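Local atomic coordinates of heme peroxidase (Bacteroides thetaiotaomicron, PDB entry 2GVK), a protein that is a dye-decolorizing peroxidase, which probably uses a bound heme to oxidise dyes and other substrates with hydrogen peroxide. Residues 92-95 and 100-103; 189-194 and 275-280; 113-116 and 120-123. All coordinates share one frame; numbering follows the deposited sequence.

Backbone hydrogen bonding and side-chain packing divide the labour here. Interaction 1 is a partly buried hairpin, held by a pair of backbone bonds and edged by an exposed glutamate. Interactions 2 and 3 are buried, lack hydrogen bonds between their segments, and each sets a helix against a strand of the same large antiparallel sheet. They lie on opposite sides of the chain's centre, with nearest atoms about 10 Å apart. Interactions 1 and 2 touch: Leu277 CB meets Ile95 CD1 at 3.6 Å, so helix 270-281 packs against both hairpin and sheet. Interaction 3, remote from the hairpin, has a helix whose segment 120-123 also reaches a neighbouring subunit.

Interaction 1 (92-95 and 100-103); sequences FSEI and YTAV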
ATOM      1  N   PHE A  92     -17.813  33.853 -20.391  1.00 12.51           N
ATOM      2  CA  PHE A  92     -17.198  33.301 -21.582  1.00 12.86           C
ATOM      3  C   PHE A  92     -18.056  33.593 -22.796  1.00 13.40           C
ATOM      4  O   PHE A  92     -19.268  33.419 -22.763  1.00 13.02           O
ATOM      5  CB  PHE A  92     -17.015  31.787 -21.435  1.00 12.77           C
ATOM      6  CG  PHE A  92     -16.519  31.104 -22.685  1.00 12.94           C
ATOM      7  CD1 PHE A  92     -15.292  31.451 -23.237  1.00 13.96           C
ATOM      8  CD2 PHE A  92     -17.243  30.066 -23.267  1.00 12.44           C
ATOM      9  CE1 PHE A  92     -14.829  30.838 -24.382  1.00 12.90           C
ATOM     10  CE2 PHE A  92     -16.766  29.422 -24.403  1.00 12.41           C
ATOM     11  CZ  PHE A  92     -15.561  29.809 -24.959  1.00 13.68           C
ATOM     12  N   SER A  93     -17.424  34.103 -23.842  1.00 14.41           N
ATOM     13  CA  SER A  93     -18.105  34.376 -25.104  0.50 14.82           C
ATOM     14  C   SER A  93     -17.959  33.180 -26.029  1.00 15.31           C
ATOM     15  O   SER A  93     -16.861  32.763 -26.334  1.00 15.60           O
ATOM     16  CB  SER A  93     -17.523  35.624 -25.775  0.50 14.88           C
ATOM     17  OG  SER A  93     -17.909  36.808 -25.101  0.50 14.11           O
ATOM     18  N   GLU A  94     -19.069  32.617 -26.440  1.00 16.05           N
ATOM     19  CA  GLU A  94     -19.068  31.465 -27.321  1.00 17.08           C
ATOM     20  C   GLU A  94     -18.100  31.658 -28.516  1.00 17.47           C
ATOM     21  O   GLU A  94     -18.041  32.745 -29.117  1.00 17.16           O
ATOM     22  CB  GLU A  94     -20.465  31.246 -27.820  1.00 17.46           C
ATOM     23  CG  GLU A  94     -20.632  30.160 -28.782  1.00 21.83           C
ATOM     24  CD  GLU A  94     -22.016  30.183 -29.406  1.00 24.29           C
ATOM     25  OE1 GLU A  94     -22.298  31.104 -30.189  1.00 31.68           O
ATOM     26  OE2 GLU A  94     -22.821  29.300 -29.089  1.00 29.19           O
ATOM     27  N   ILE A  95     -17.340  30.607 -28.834  1.00 18.10           N
ATOM     28  CA  ILE A  95     -16.447  30.620 -29.989  1.00 18.67           C
ATOM     29  C   ILE A  95     -17.026  29.733 -31.067  1.00 19.46           C
ATOM     30  O   ILE A  95     -17.091  28.512 -30.921  1.00 19.24           O
ATOM     31  CB  ILE A  95     -15.034  30.151 -29.631  1.00 18.79           C
ATOM     32  CG1 ILE A  95     -14.396  31.115 -28.614  1.00 18.96           C
ATOM     33  CG2 ILE A  95     -14.166  30.046 -30.902  1.00 17.93           C
ATOM     34  CD1 ILE A  95     -13.115  30.593 -27.971  1.00 20.80           C
ATOM     35  N   TYR A 100     -17.422  23.847 -35.799  1.00 18.19           N
ATOM     36  CA  TYR A 100     -17.598  23.522 -34.397  1.00 17.17           C
ATOM     37  C   TYR A 100     -17.772  24.757 -33.551  1.00 16.29           C
ATOM     38  O   TYR A 100     -17.264  25.823 -33.884  1.00 16.06           O
ATOM     39  CB  TYR A 100     -16.404  22.729 -33.911  1.00 16.80           C
ATOM     40  CG  TYR A 100     -16.217  21.455 -34.663  1.00 17.09           C
ATOM     41  CD1 TYR A 100     -17.247  20.536 -34.748  1.00 18.47           C
ATOM     42  CD2 TYR A 100     -15.036  21.177 -35.314  1.00 17.11           C
ATOM     43  CE1 TYR A 100     -17.114  19.374 -35.457  1.00 18.34           C
ATOM     44  CE2 TYR A 100     -14.882  19.990 -36.042  1.00 15.83           C
ATOM     45  CZ  TYR A 100     -15.922  19.090 -36.088  1.00 17.28           C
ATOM     46  OH  TYR A 100     -15.813  17.930 -36.816  1.00 19.07           O
ATOM     47  N   THR A 101     -18.477  24.597 -32.424  1.00 15.87           N
ATOM     48  CA  THR A 101     -18.723  25.694 -31.506  1.00 15.58           C
ATOM     49  C   THR A 101     -18.343  25.324 -30.093  1.00 14.59           C
ATOM     50  O   THR A 101     -18.744  24.273 -29.589  1.00 14.48           O
ATOM     51  CB  THR A 101     -20.225  26.104 -31.502  1.00 15.79           C
ATOM     52  OG1 THR A 101     -20.620  26.511 -32.814  1.00 18.22           O
ATOM     53  CG2 THR A 101     -20.470  27.255 -30.528  1.00 17.26           C
ATOM     54  N   ALA A 102     -17.544  26.176 -29.462  1.00 14.00           N
ATOM     55  CA  ALA A 102     -17.315  26.083 -28.031  1.00 13.63           C
ATOM     56  C   ALA A 102     -18.413  26.907 -27.365  1.00 13.40           C
ATOM     57  O   ALA A 102     -18.345  28.153 -27.320  1.00 12.95           O
ATOM     58  CB  ALA A 102     -15.978  26.598 -27.676  1.00 13.54           C
ATOM     59  N   VAL A 103     -19.447  26.208 -26.890  1.00 13.38           N
ATOM     60  CA  VAL A 103     -20.611  26.840 -26.300  1.00 13.12           C
ATOM     61  C   VAL A 103     -20.295  27.483 -24.940  1.00 13.06           C
ATOM     62  O   VAL A 103     -19.339  27.114 -24.272  1.00 13.19           O
ATOM     63  CB  VAL A 103     -21.781  25.820 -26.116  1.00 13.07           C
ATOM     64  CG1 VAL A 103     -22.266  25.285 -27.490  1.00 14.76           C
ATOM     65  CG2 VAL A 103     -21.368  24.665 -25.182  1.00 13.57           C
TER
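Ile95 and Ala102 form the antiparallel hydrogen-bonded pair of a small two-stranded beta hairpin, a local case of the rule that backbone bonds set the register and side chains fill in around it. The amide N of Ile95 reaches the O of Ala102 at 3.1 Å with an N-H...O angle of 155°. The return bond, from Ala102 N to Ile95 O, is shorter at 2.8 Å. Both side chains stand on the same face of the sheet, where Ile95 also packs against Arg274 of helix 270-281.

Glu94 slants across Thr101. Its CB lies 3.8 Å from Ala102 O, the oxygen already bonded to Ile95 N. With CG placed anti to the backbone N (chi1 177°), the chain heads across to the second segment, and CG lies 3.4 Å from both Thr101 CG2 and Ala102 O. One atom further on, CD stays 3.5 Å from the CG2 methyl. At the tip, OE2 is again 3.4 Å from Thr101 CG2, so one methyl lies beside CG, CD and OE2 of the glutamate at an exposed position.

Phe92 comes from the other end of the segment and lays its ring edge against the main chain. Its ring also makes an edge-to-face stack with Phe189 and touches Phe270, while its own carbonyl takes a hydrogen bond from Ser104 OG. With an alanine here, a gap would probably open beside the Ala102 and Val103 carbonyls, and the Phe189 ring would be left without its edge-to-face partner. In the intact arrangement the in-plane edge of the Phe92 ring brings CE2 to 3.5 Å from Val103 O.

Interaction 2 (189-194 and 275-280); sequences FVQKYI and RMLENM
The Phe189 ring and the Gln191 amide share Leu277 of helix 270-281, one methyl branch for each. Leu277 CD1 comes to 3.5 Å from CE2 of Phe189, a ring that also meets Phe270 with the planes at about 45°. The other branch, CD2, stands on one side of the Gln191 amide plane, 3.7 Å from OE1 and nearly as near to CD and NE2. From the opposite side of that plane the Tyr193 hydroxyl donates a hydrogen bond to Gln191 OE1 at 2.8 Å. This donor sits 45° out of the carbonyl plane, off the lone-pair directions. Tyr193 OH is touched in turn by CE of Met280, a selenomethionine, at 3.4 Å.

Strand and helix run 31° apart, their axes 12.4 Å from each other at closest approach, a spacing bridged by side chains alone. This is a helix packed against the sheet, roughly aligned with this strand, in the C-terminal half of the peroxidase. Since the hydrogen bond joins two residues of the same strand, it needs nothing from the helix, which adds van der Waals contact alone, with methyls resting on a ring and on the hydrogen-bonded oxygens.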
ATOM      1  N   PHE A 189     -11.573  26.946 -16.368  1.00 10.85           N
ATOM      2  CA  PHE A 189     -12.547  26.781 -17.406  1.00 10.49           C
ATOM      3  C   PHE A 189     -12.915  25.312 -17.506  1.00 10.62           C
ATOM      4  O   PHE A 189     -12.052  24.459 -17.465  1.00 10.55           O
ATOM      5  CB  PHE A 189     -11.984  27.300 -18.747  1.00 10.63           C
ATOM      6  CG  PHE A 189     -12.998  27.377 -19.838  1.00  9.97           C
ATOM      7  CD1 PHE A 189     -13.971  28.337 -19.819  1.00 11.07           C
ATOM      8  CD2 PHE A 189     -12.952  26.488 -20.918  1.00 11.50           C
ATOM      9  CE1 PHE A 189     -14.906  28.398 -20.812  1.00 13.80           C
ATOM     10  CE2 PHE A 189     -13.885  26.569 -21.930  1.00 12.03           C
ATOM     11  CZ  PHE A 189     -14.844  27.510 -21.882  1.00 11.96           C
ATOM     12  N   VAL A 190     -14.216  25.025 -17.559  1.00 10.51           N
ATOM     13  CA  VAL A 190     -14.684  23.668 -17.684  1.00 10.81           C
ATOM     14  C   VAL A 190     -15.517  23.473 -18.964  1.00 10.74           C
ATOM     15  O   VAL A 190     -16.251  24.380 -19.405  1.00 10.77           O
ATOM     16  CB  VAL A 190     -15.533  23.229 -16.446  1.00 11.03           C
ATOM     17  CG1 VAL A 190     -14.678  23.226 -15.177  1.00 13.18           C
ATOM     18  CG2 VAL A 190     -16.757  24.107 -16.298  1.00 13.39           C
ATOM     19  N   GLN A 191     -15.348  22.290 -19.583  1.00 11.03           N
ATOM     20  CA  GLN A 191     -16.183  21.849 -20.700  1.00 11.10           C
ATOM     21  C   GLN A 191     -16.446  20.386 -20.587  1.00 11.20           C
ATOM     22  O   GLN A 191     -15.503  19.601 -20.447  1.00 11.70           O
ATOM     23  CB  GLN A 191     -15.488  22.060 -22.045  1.00 11.24           C
ATOM     24  CG  GLN A 191     -15.204  23.422 -22.424  1.00 11.85           C
ATOM     25  CD  GLN A 191     -14.408  23.480 -23.714  1.00 12.07           C
ATOM     26  OE1 GLN A 191     -13.252  23.045 -23.756  1.00 14.93           O
ATOM     27  NE2 GLN A 191     -15.028  24.010 -24.784  1.00 12.48           N
ATOM     28  N   LYS A 192     -17.701  19.995 -20.755  1.00 11.35           N
ATOM     29  CA  LYS A 192     -18.047  18.577 -20.946  1.00 11.69           C
ATOM     30  C   LYS A 192     -18.038  18.247 -22.431  1.00 11.44           C
ATOM     31  O   LYS A 192     -18.718  18.921 -23.230  1.00 11.46           O
ATOM     32  CB  LYS A 192     -19.425  18.262 -20.395  1.00 12.21           C
ATOM     33  CG  LYS A 192     -19.477  18.143 -18.950  1.00 16.35           C
ATOM     34  CD  LYS A 192     -20.942  18.008 -18.454  1.00 19.79           C
ATOM     35  CE  LYS A 192     -21.511  16.663 -18.754  1.00 19.32           C
ATOM     36  NZ  LYS A 192     -22.945  16.556 -18.253  1.00 22.48           N
ATOM     37  N   TYR A 193     -17.255  17.233 -22.799  1.00 11.42           N
ATOM     38  CA  TYR A 193     -17.219  16.720 -24.156  1.00 11.76           C
ATOM     39  C   TYR A 193     -17.856  15.339 -24.222  1.00 12.18           C
ATOM     40  O   TYR A 193     -17.585  14.489 -23.377  1.00 12.50           O
ATOM     41  CB  TYR A 193     -15.790  16.604 -24.650  1.00 12.10           C
ATOM     42  CG  TYR A 193     -15.137  17.908 -25.013  1.00 12.04           C
ATOM     43  CD1 TYR A 193     -15.250  18.429 -26.304  1.00 12.49           C
ATOM     44  CD2 TYR A 193     -14.379  18.610 -24.084  1.00 12.99           C
ATOM     45  CE1 TYR A 193     -14.594  19.616 -26.661  1.00 12.27           C
ATOM     46  CE2 TYR A 193     -13.746  19.804 -24.422  1.00 12.38           C
ATOM     47  CZ  TYR A 193     -13.860  20.302 -25.718  1.00 13.43           C
ATOM     48  OH  TYR A 193     -13.232  21.509 -26.062  1.00 12.51           O
ATOM     49  N   ILE A 194     -18.715  15.139 -25.207  1.00 12.11           N
ATOM     50  CA  ILE A 194     -19.283  13.807 -25.496  1.00 12.30           C
ATOM     51  C   ILE A 194     -18.601  13.250 -26.731  1.00 12.51           C
ATOM     52  O   ILE A 194     -18.506  13.930 -27.750  1.00 12.17           O
ATOM     53  CB  ILE A 194     -20.796  13.889 -25.724  1.00 12.42           C
ATOM     54  CG1 ILE A 194     -21.487  14.526 -24.492  1.00 14.20           C
ATOM     55  CG2 ILE A 194     -21.383  12.505 -26.024  1.00 12.79           C
ATOM     56  CD1 ILE A 194     -21.285  13.764 -23.202  1.00 16.03           C
ATOM     57  N   ARG A 275      -7.061  31.439 -26.121  1.00 11.84           N
ATOM     58  CA  ARG A 275      -6.285  31.286 -27.350  1.00 11.97           C
ATOM     59  C   ARG A 275      -6.233  29.824 -27.799  1.00 11.99           C
ATOM     60  O   ARG A 275      -6.325  29.525 -28.992  1.00 11.83           O
ATOM     61  CB  ARG A 275      -4.869  31.839 -27.173  1.00 11.88           C
ATOM     62  CG  ARG A 275      -3.946  31.580 -28.360  1.00 14.75           C
ATOM     63  CD  ARG A 275      -3.019  32.741 -28.699  1.00 17.87           C
ATOM     64  NE  ARG A 275      -3.747  33.985 -28.915  1.00 16.37           N
ATOM     65  CZ  ARG A 275      -3.185  35.109 -29.340  1.00 15.32           C
ATOM     66  NH1 ARG A 275      -1.883  35.149 -29.591  1.00 15.56           N
ATOM     67  NH2 ARG A 275      -3.919  36.201 -29.513  1.00 14.85           N
HETATM   68  N   MSE A 276      -6.089  28.923 -26.831  1.00 12.02           N
HETATM   69  CA  MSE A 276      -6.136  27.481 -27.075  0.70 12.13           C
HETATM   70  C   MSE A 276      -7.476  27.109 -27.720  1.00 12.07           C
HETATM   71  O   MSE A 276      -7.527  26.401 -28.720  1.00 12.07           O
HETATM   72  CB  MSE A 276      -5.950  26.731 -25.751  0.70 12.29           C
HETATM   73  CG  MSE A 276      -5.975  25.236 -25.865  0.70 13.83           C
HETATM   74 SE   MSE A 276      -6.167  24.382 -24.121  0.40 19.14          SE
HETATM   75  CE  MSE A 276      -8.113  24.671 -23.878  0.70 17.39           C
ATOM     76  N   LEU A 277      -8.564  27.611 -27.136  1.00 11.94           N
ATOM     77  CA  LEU A 277      -9.890  27.351 -27.662  1.00 12.04           C
ATOM     78  C   LEU A 277     -10.059  27.910 -29.077  1.00 12.17           C
ATOM     79  O   LEU A 277     -10.699  27.280 -29.918  1.00 12.50           O
ATOM     80  CB  LEU A 277     -10.960  27.931 -26.741  1.00 11.95           C
ATOM     81  CG  LEU A 277     -11.101  27.259 -25.382  1.00 11.32           C
ATOM     82  CD1 LEU A 277     -11.946  28.119 -24.460  1.00 10.89           C
ATOM     83  CD2 LEU A 277     -11.704  25.884 -25.513  1.00 13.54           C
ATOM     84  N   GLU A 278      -9.535  29.107 -29.322  1.00 12.42           N
ATOM     85  CA  GLU A 278      -9.562  29.672 -30.698  1.00 12.92           C
ATOM     86  C   GLU A 278      -8.833  28.726 -31.669  1.00 12.87           C
ATOM     87  O   GLU A 278      -9.352  28.407 -32.752  1.00 13.10           O
ATOM     88  CB  GLU A 278      -8.924  31.037 -30.735  1.00 13.44           C
ATOM     89  CG  GLU A 278      -9.748  32.139 -30.081  1.00 17.90           C
ATOM     90  CD  GLU A 278      -8.989  33.480 -30.018  1.00 26.62           C
ATOM     91  OE1 GLU A 278      -7.827  33.543 -30.502  1.00 31.26           O
ATOM     92  OE2 GLU A 278      -9.546  34.463 -29.463  1.00 32.49           O
ATOM     93  N   ASN A 279      -7.636  28.277 -31.283  1.00 12.77           N
ATOM     94  CA  ASN A 279      -6.871  27.355 -32.116  1.00 12.93           C
ATOM     95  C   ASN A 279      -7.661  26.074 -32.420  1.00 13.00           C
ATOM     96  O   ASN A 279      -7.540  25.506 -33.499  1.00 13.04           O
ATOM     97  CB  ASN A 279      -5.545  26.978 -31.444  1.00 12.90           C
ATOM     98  CG  ASN A 279      -4.491  28.065 -31.557  1.00 13.76           C
ATOM     99  OD1 ASN A 279      -4.762  29.182 -32.003  1.00 11.86           O
ATOM    100  ND2 ASN A 279      -3.282  27.742 -31.138  1.00 16.36           N
HETATM  101  N   MSE A 280      -8.414  25.590 -31.436  1.00 12.91           N
HETATM  102  CA  MSE A 280      -9.164  24.347 -31.592  1.00 12.92           C
HETATM  103  C   MSE A 280     -10.384  24.516 -32.463  1.00 12.93           C
HETATM  104  O   MSE A 280     -10.602  23.729 -33.412  1.00 12.78           O
HETATM  105  CB  MSE A 280      -9.613  23.824 -30.231  1.00 13.23           C
HETATM  106  CG  MSE A 280      -8.491  23.327 -29.367  1.00 13.36           C
HETATM  107 SE   MSE A 280      -9.134  22.963 -27.573  0.70 22.89          SE
HETATM  108  CE  MSE A 280     -10.413  21.451 -28.031  1.00 18.37           C
TER

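Interaction 3 (113-116 and 120-123); sequences IRAK and LCFE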
ATOM      1  N   ILE A 113     -13.850  18.313  -6.744  1.00 10.87           N
ATOM      2  CA  ILE A 113     -13.541  17.502  -5.583  1.00 11.45           C
ATOM      3  C   ILE A 113     -12.809  16.241  -6.039  1.00 11.51           C
ATOM      4  O   ILE A 113     -13.296  15.525  -6.899  1.00 11.32           O
ATOM      5  CB  ILE A 113     -14.841  17.072  -4.828  1.00 11.42           C
ATOM      6  CG1 ILE A 113     -15.846  18.215  -4.769  1.00 13.18           C
ATOM      7  CG2 ILE A 113     -14.496  16.581  -3.437  1.00 12.60           C
ATOM      8  CD1 ILE A 113     -17.165  17.867  -4.065  1.00 14.39           C
ATOM      9  N   ARG A 114     -11.645  15.990  -5.436  1.00 11.89           N
ATOM     10  CA  ARG A 114     -10.727  14.884  -5.813  0.50 12.27           C
ATOM     11  C   ARG A 114     -10.285  14.118  -4.558  1.00 12.23           C
ATOM     12  O   ARG A 114      -9.952  14.734  -3.569  1.00 12.58           O
ATOM     13  CB  ARG A 114      -9.457  15.465  -6.481  0.50 12.53           C
ATOM     14  CG  ARG A 114      -9.667  16.105  -7.810  0.50 13.71           C
ATOM     15  CD  ARG A 114      -8.383  16.745  -8.341  0.50 15.38           C
ATOM     16  NE  ARG A 114      -8.213  18.113  -7.829  0.50  9.82           N
ATOM     17  CZ  ARG A 114      -7.367  19.012  -8.349  0.50 17.22           C
ATOM     18  NH1 ARG A 114      -6.625  18.700  -9.402  0.50 17.91           N
ATOM     19  NH2 ARG A 114      -7.298  20.239  -7.830  0.50 15.35           N
ATOM     20  N   ALA A 115     -10.160  12.782  -4.661  1.00 11.97           N
ATOM     21  CA  ALA A 115      -9.567  11.989  -3.591  1.00 11.72           C
ATOM     22  C   ALA A 115      -9.248  10.591  -4.064  1.00 12.16           C
ATOM     23  O   ALA A 115      -9.764  10.130  -5.090  1.00 12.40           O
ATOM     24  CB  ALA A 115     -10.489  11.927  -2.394  1.00 11.57           C
ATOM     25  N   LYS A 116      -8.498   9.876  -3.250  1.00 12.35           N
ATOM     26  CA  LYS A 116      -8.150   8.480  -3.568  1.00 12.48           C
ATOM     27  C   LYS A 116      -9.336   7.541  -3.416  1.00 12.68           C
ATOM     28  O   LYS A 116      -9.316   6.417  -3.949  1.00 12.98           O
ATOM     29  CB  LYS A 116      -6.958   8.001  -2.713  1.00 12.78           C
ATOM     30  CG  LYS A 116      -5.626   8.519  -3.221  1.00 18.00           C
ATOM     31  CD  LYS A 116      -4.449   7.850  -2.529  1.00 22.56           C
ATOM     32  N   LEU A 120     -14.886   9.792   0.107  1.00 11.42           N
ATOM     33  CA  LEU A 120     -14.438  11.058   0.705  1.00 12.12           C
ATOM     34  C   LEU A 120     -14.938  12.248  -0.082  1.00 11.83           C
ATOM     35  O   LEU A 120     -15.287  13.272   0.496  1.00 12.03           O
ATOM     36  CB  LEU A 120     -12.913  11.078   0.819  1.00 12.58           C
ATOM     37  CG  LEU A 120     -12.294   9.933   1.630  1.00 17.48           C
ATOM     38  CD1 LEU A 120     -10.799  10.178   1.781  1.00 22.53           C
ATOM     39  CD2 LEU A 120     -12.931   9.773   2.986  1.00 20.99           C
ATOM     40  N   CYS A 121     -14.986  12.116  -1.405  1.00 11.41           N
ATOM     41  CA  CYS A 121     -15.559  13.173  -2.239  1.00 11.18           C
ATOM     42  C   CYS A 121     -17.013  13.321  -1.907  1.00 11.00           C
ATOM     43  O   CYS A 121     -17.516  14.439  -1.758  1.00 10.91           O
ATOM     44  CB  CYS A 121     -15.389  12.864  -3.718  1.00 11.29           C
ATOM     45  SG  CYS A 121     -13.622  12.713  -4.254  1.00 14.03           S
ATOM     46  N   PHE A 122     -17.708  12.196  -1.779  1.00 10.68           N
ATOM     47  CA  PHE A 122     -19.120  12.220  -1.400  1.00 10.70           C
ATOM     48  C   PHE A 122     -19.312  12.912  -0.069  1.00 11.04           C
ATOM     49  O   PHE A 122     -20.195  13.724   0.081  1.00 11.42           O
ATOM     50  CB  PHE A 122     -19.715  10.793  -1.324  1.00 10.73           C
ATOM     51  CG  PHE A 122     -20.980  10.720  -0.540  1.00 10.29           C
ATOM     52  CD1 PHE A 122     -22.170  11.144  -1.091  1.00 10.83           C
ATOM     53  CD2 PHE A 122     -20.972  10.316   0.797  1.00 11.06           C
ATOM     54  CE1 PHE A 122     -23.323  11.143  -0.348  1.00  9.63           C
ATOM     55  CE2 PHE A 122     -22.142  10.285   1.539  1.00 12.42           C
ATOM     56  CZ  PHE A 122     -23.311  10.728   0.971  1.00 10.60           C
ATOM     57  N   GLU A 123     -18.478  12.593   0.897  1.00 10.97           N
ATOM     58  CA  GLU A 123     -18.611  13.169   2.230  1.00 11.69           C
ATOM     59  C   GLU A 123     -18.587  14.708   2.157  1.00 11.39           C
ATOM     60  O   GLU A 123     -19.481  15.395   2.679  1.00 11.27           O
ATOM     61  CB  GLU A 123     -17.475  12.649   3.135  1.00 12.32           C
ATOM     62  CG  GLU A 123     -17.387  13.311   4.502  1.00 17.55           C
ATOM     63  CD  GLU A 123     -18.358  12.754   5.471  1.00 24.61           C
ATOM     64  OE1 GLU A 123     -19.377  12.166   5.027  1.00 28.01           O
ATOM     65  OE2 GLU A 123     -18.080  12.834   6.695  1.00 27.83           O
TER
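Leu120 and Ala115 meet across the turn that joins strand 109-115 to helix 118-131, a beta-turn-alpha unit of the ferredoxin-like fold on which dye-decolorizing peroxidases are built. It illustrates a general point: where a helix folds straight back on its own strand, small residues such as Ala115 and Cys121 probably help the two backbones to come close. CB of Leu120 lies 4.1 Å from CB of Ala115, the alanine methyl against the first carbon of the leucine side chain. The rest of the leucine turns to Met56, Phe60 and Met63 of the same chain and to Met148 of a neighbouring subunit.

Cys121 carries most of the contact. Its SG is anti to the carbonyl carbon (chi1 -61°), which lays the sulfur against the strand's main chain. There SG sits 3.6 Å from C of Arg114, and the CB of Ala115 is 3.7 Å away. CG2 of Ile113 rests on the cysteine nearer its backbone, 3.8 Å from CB. The strand's alternation explains the pattern: Ile113 and Ala115 project toward the helix, whereas Arg114 between them points away and offers only its backbone.

Phe122 points away from the strand and stacks edge-to-face with Tyr147 of a neighbouring subunit, and the hydroxyl of that tyrosine is hydrogen-bonded to Glu123 OE1. Glu123 OE2 makes a salt bridge with Arg59 of its own chain. The same turn of helix thus serves both fold and assembly, and Leu120 and Glu123 take part in both. The shortest approach to the strand is that of Cys121 SG to Ala115 N, 3.5 Å.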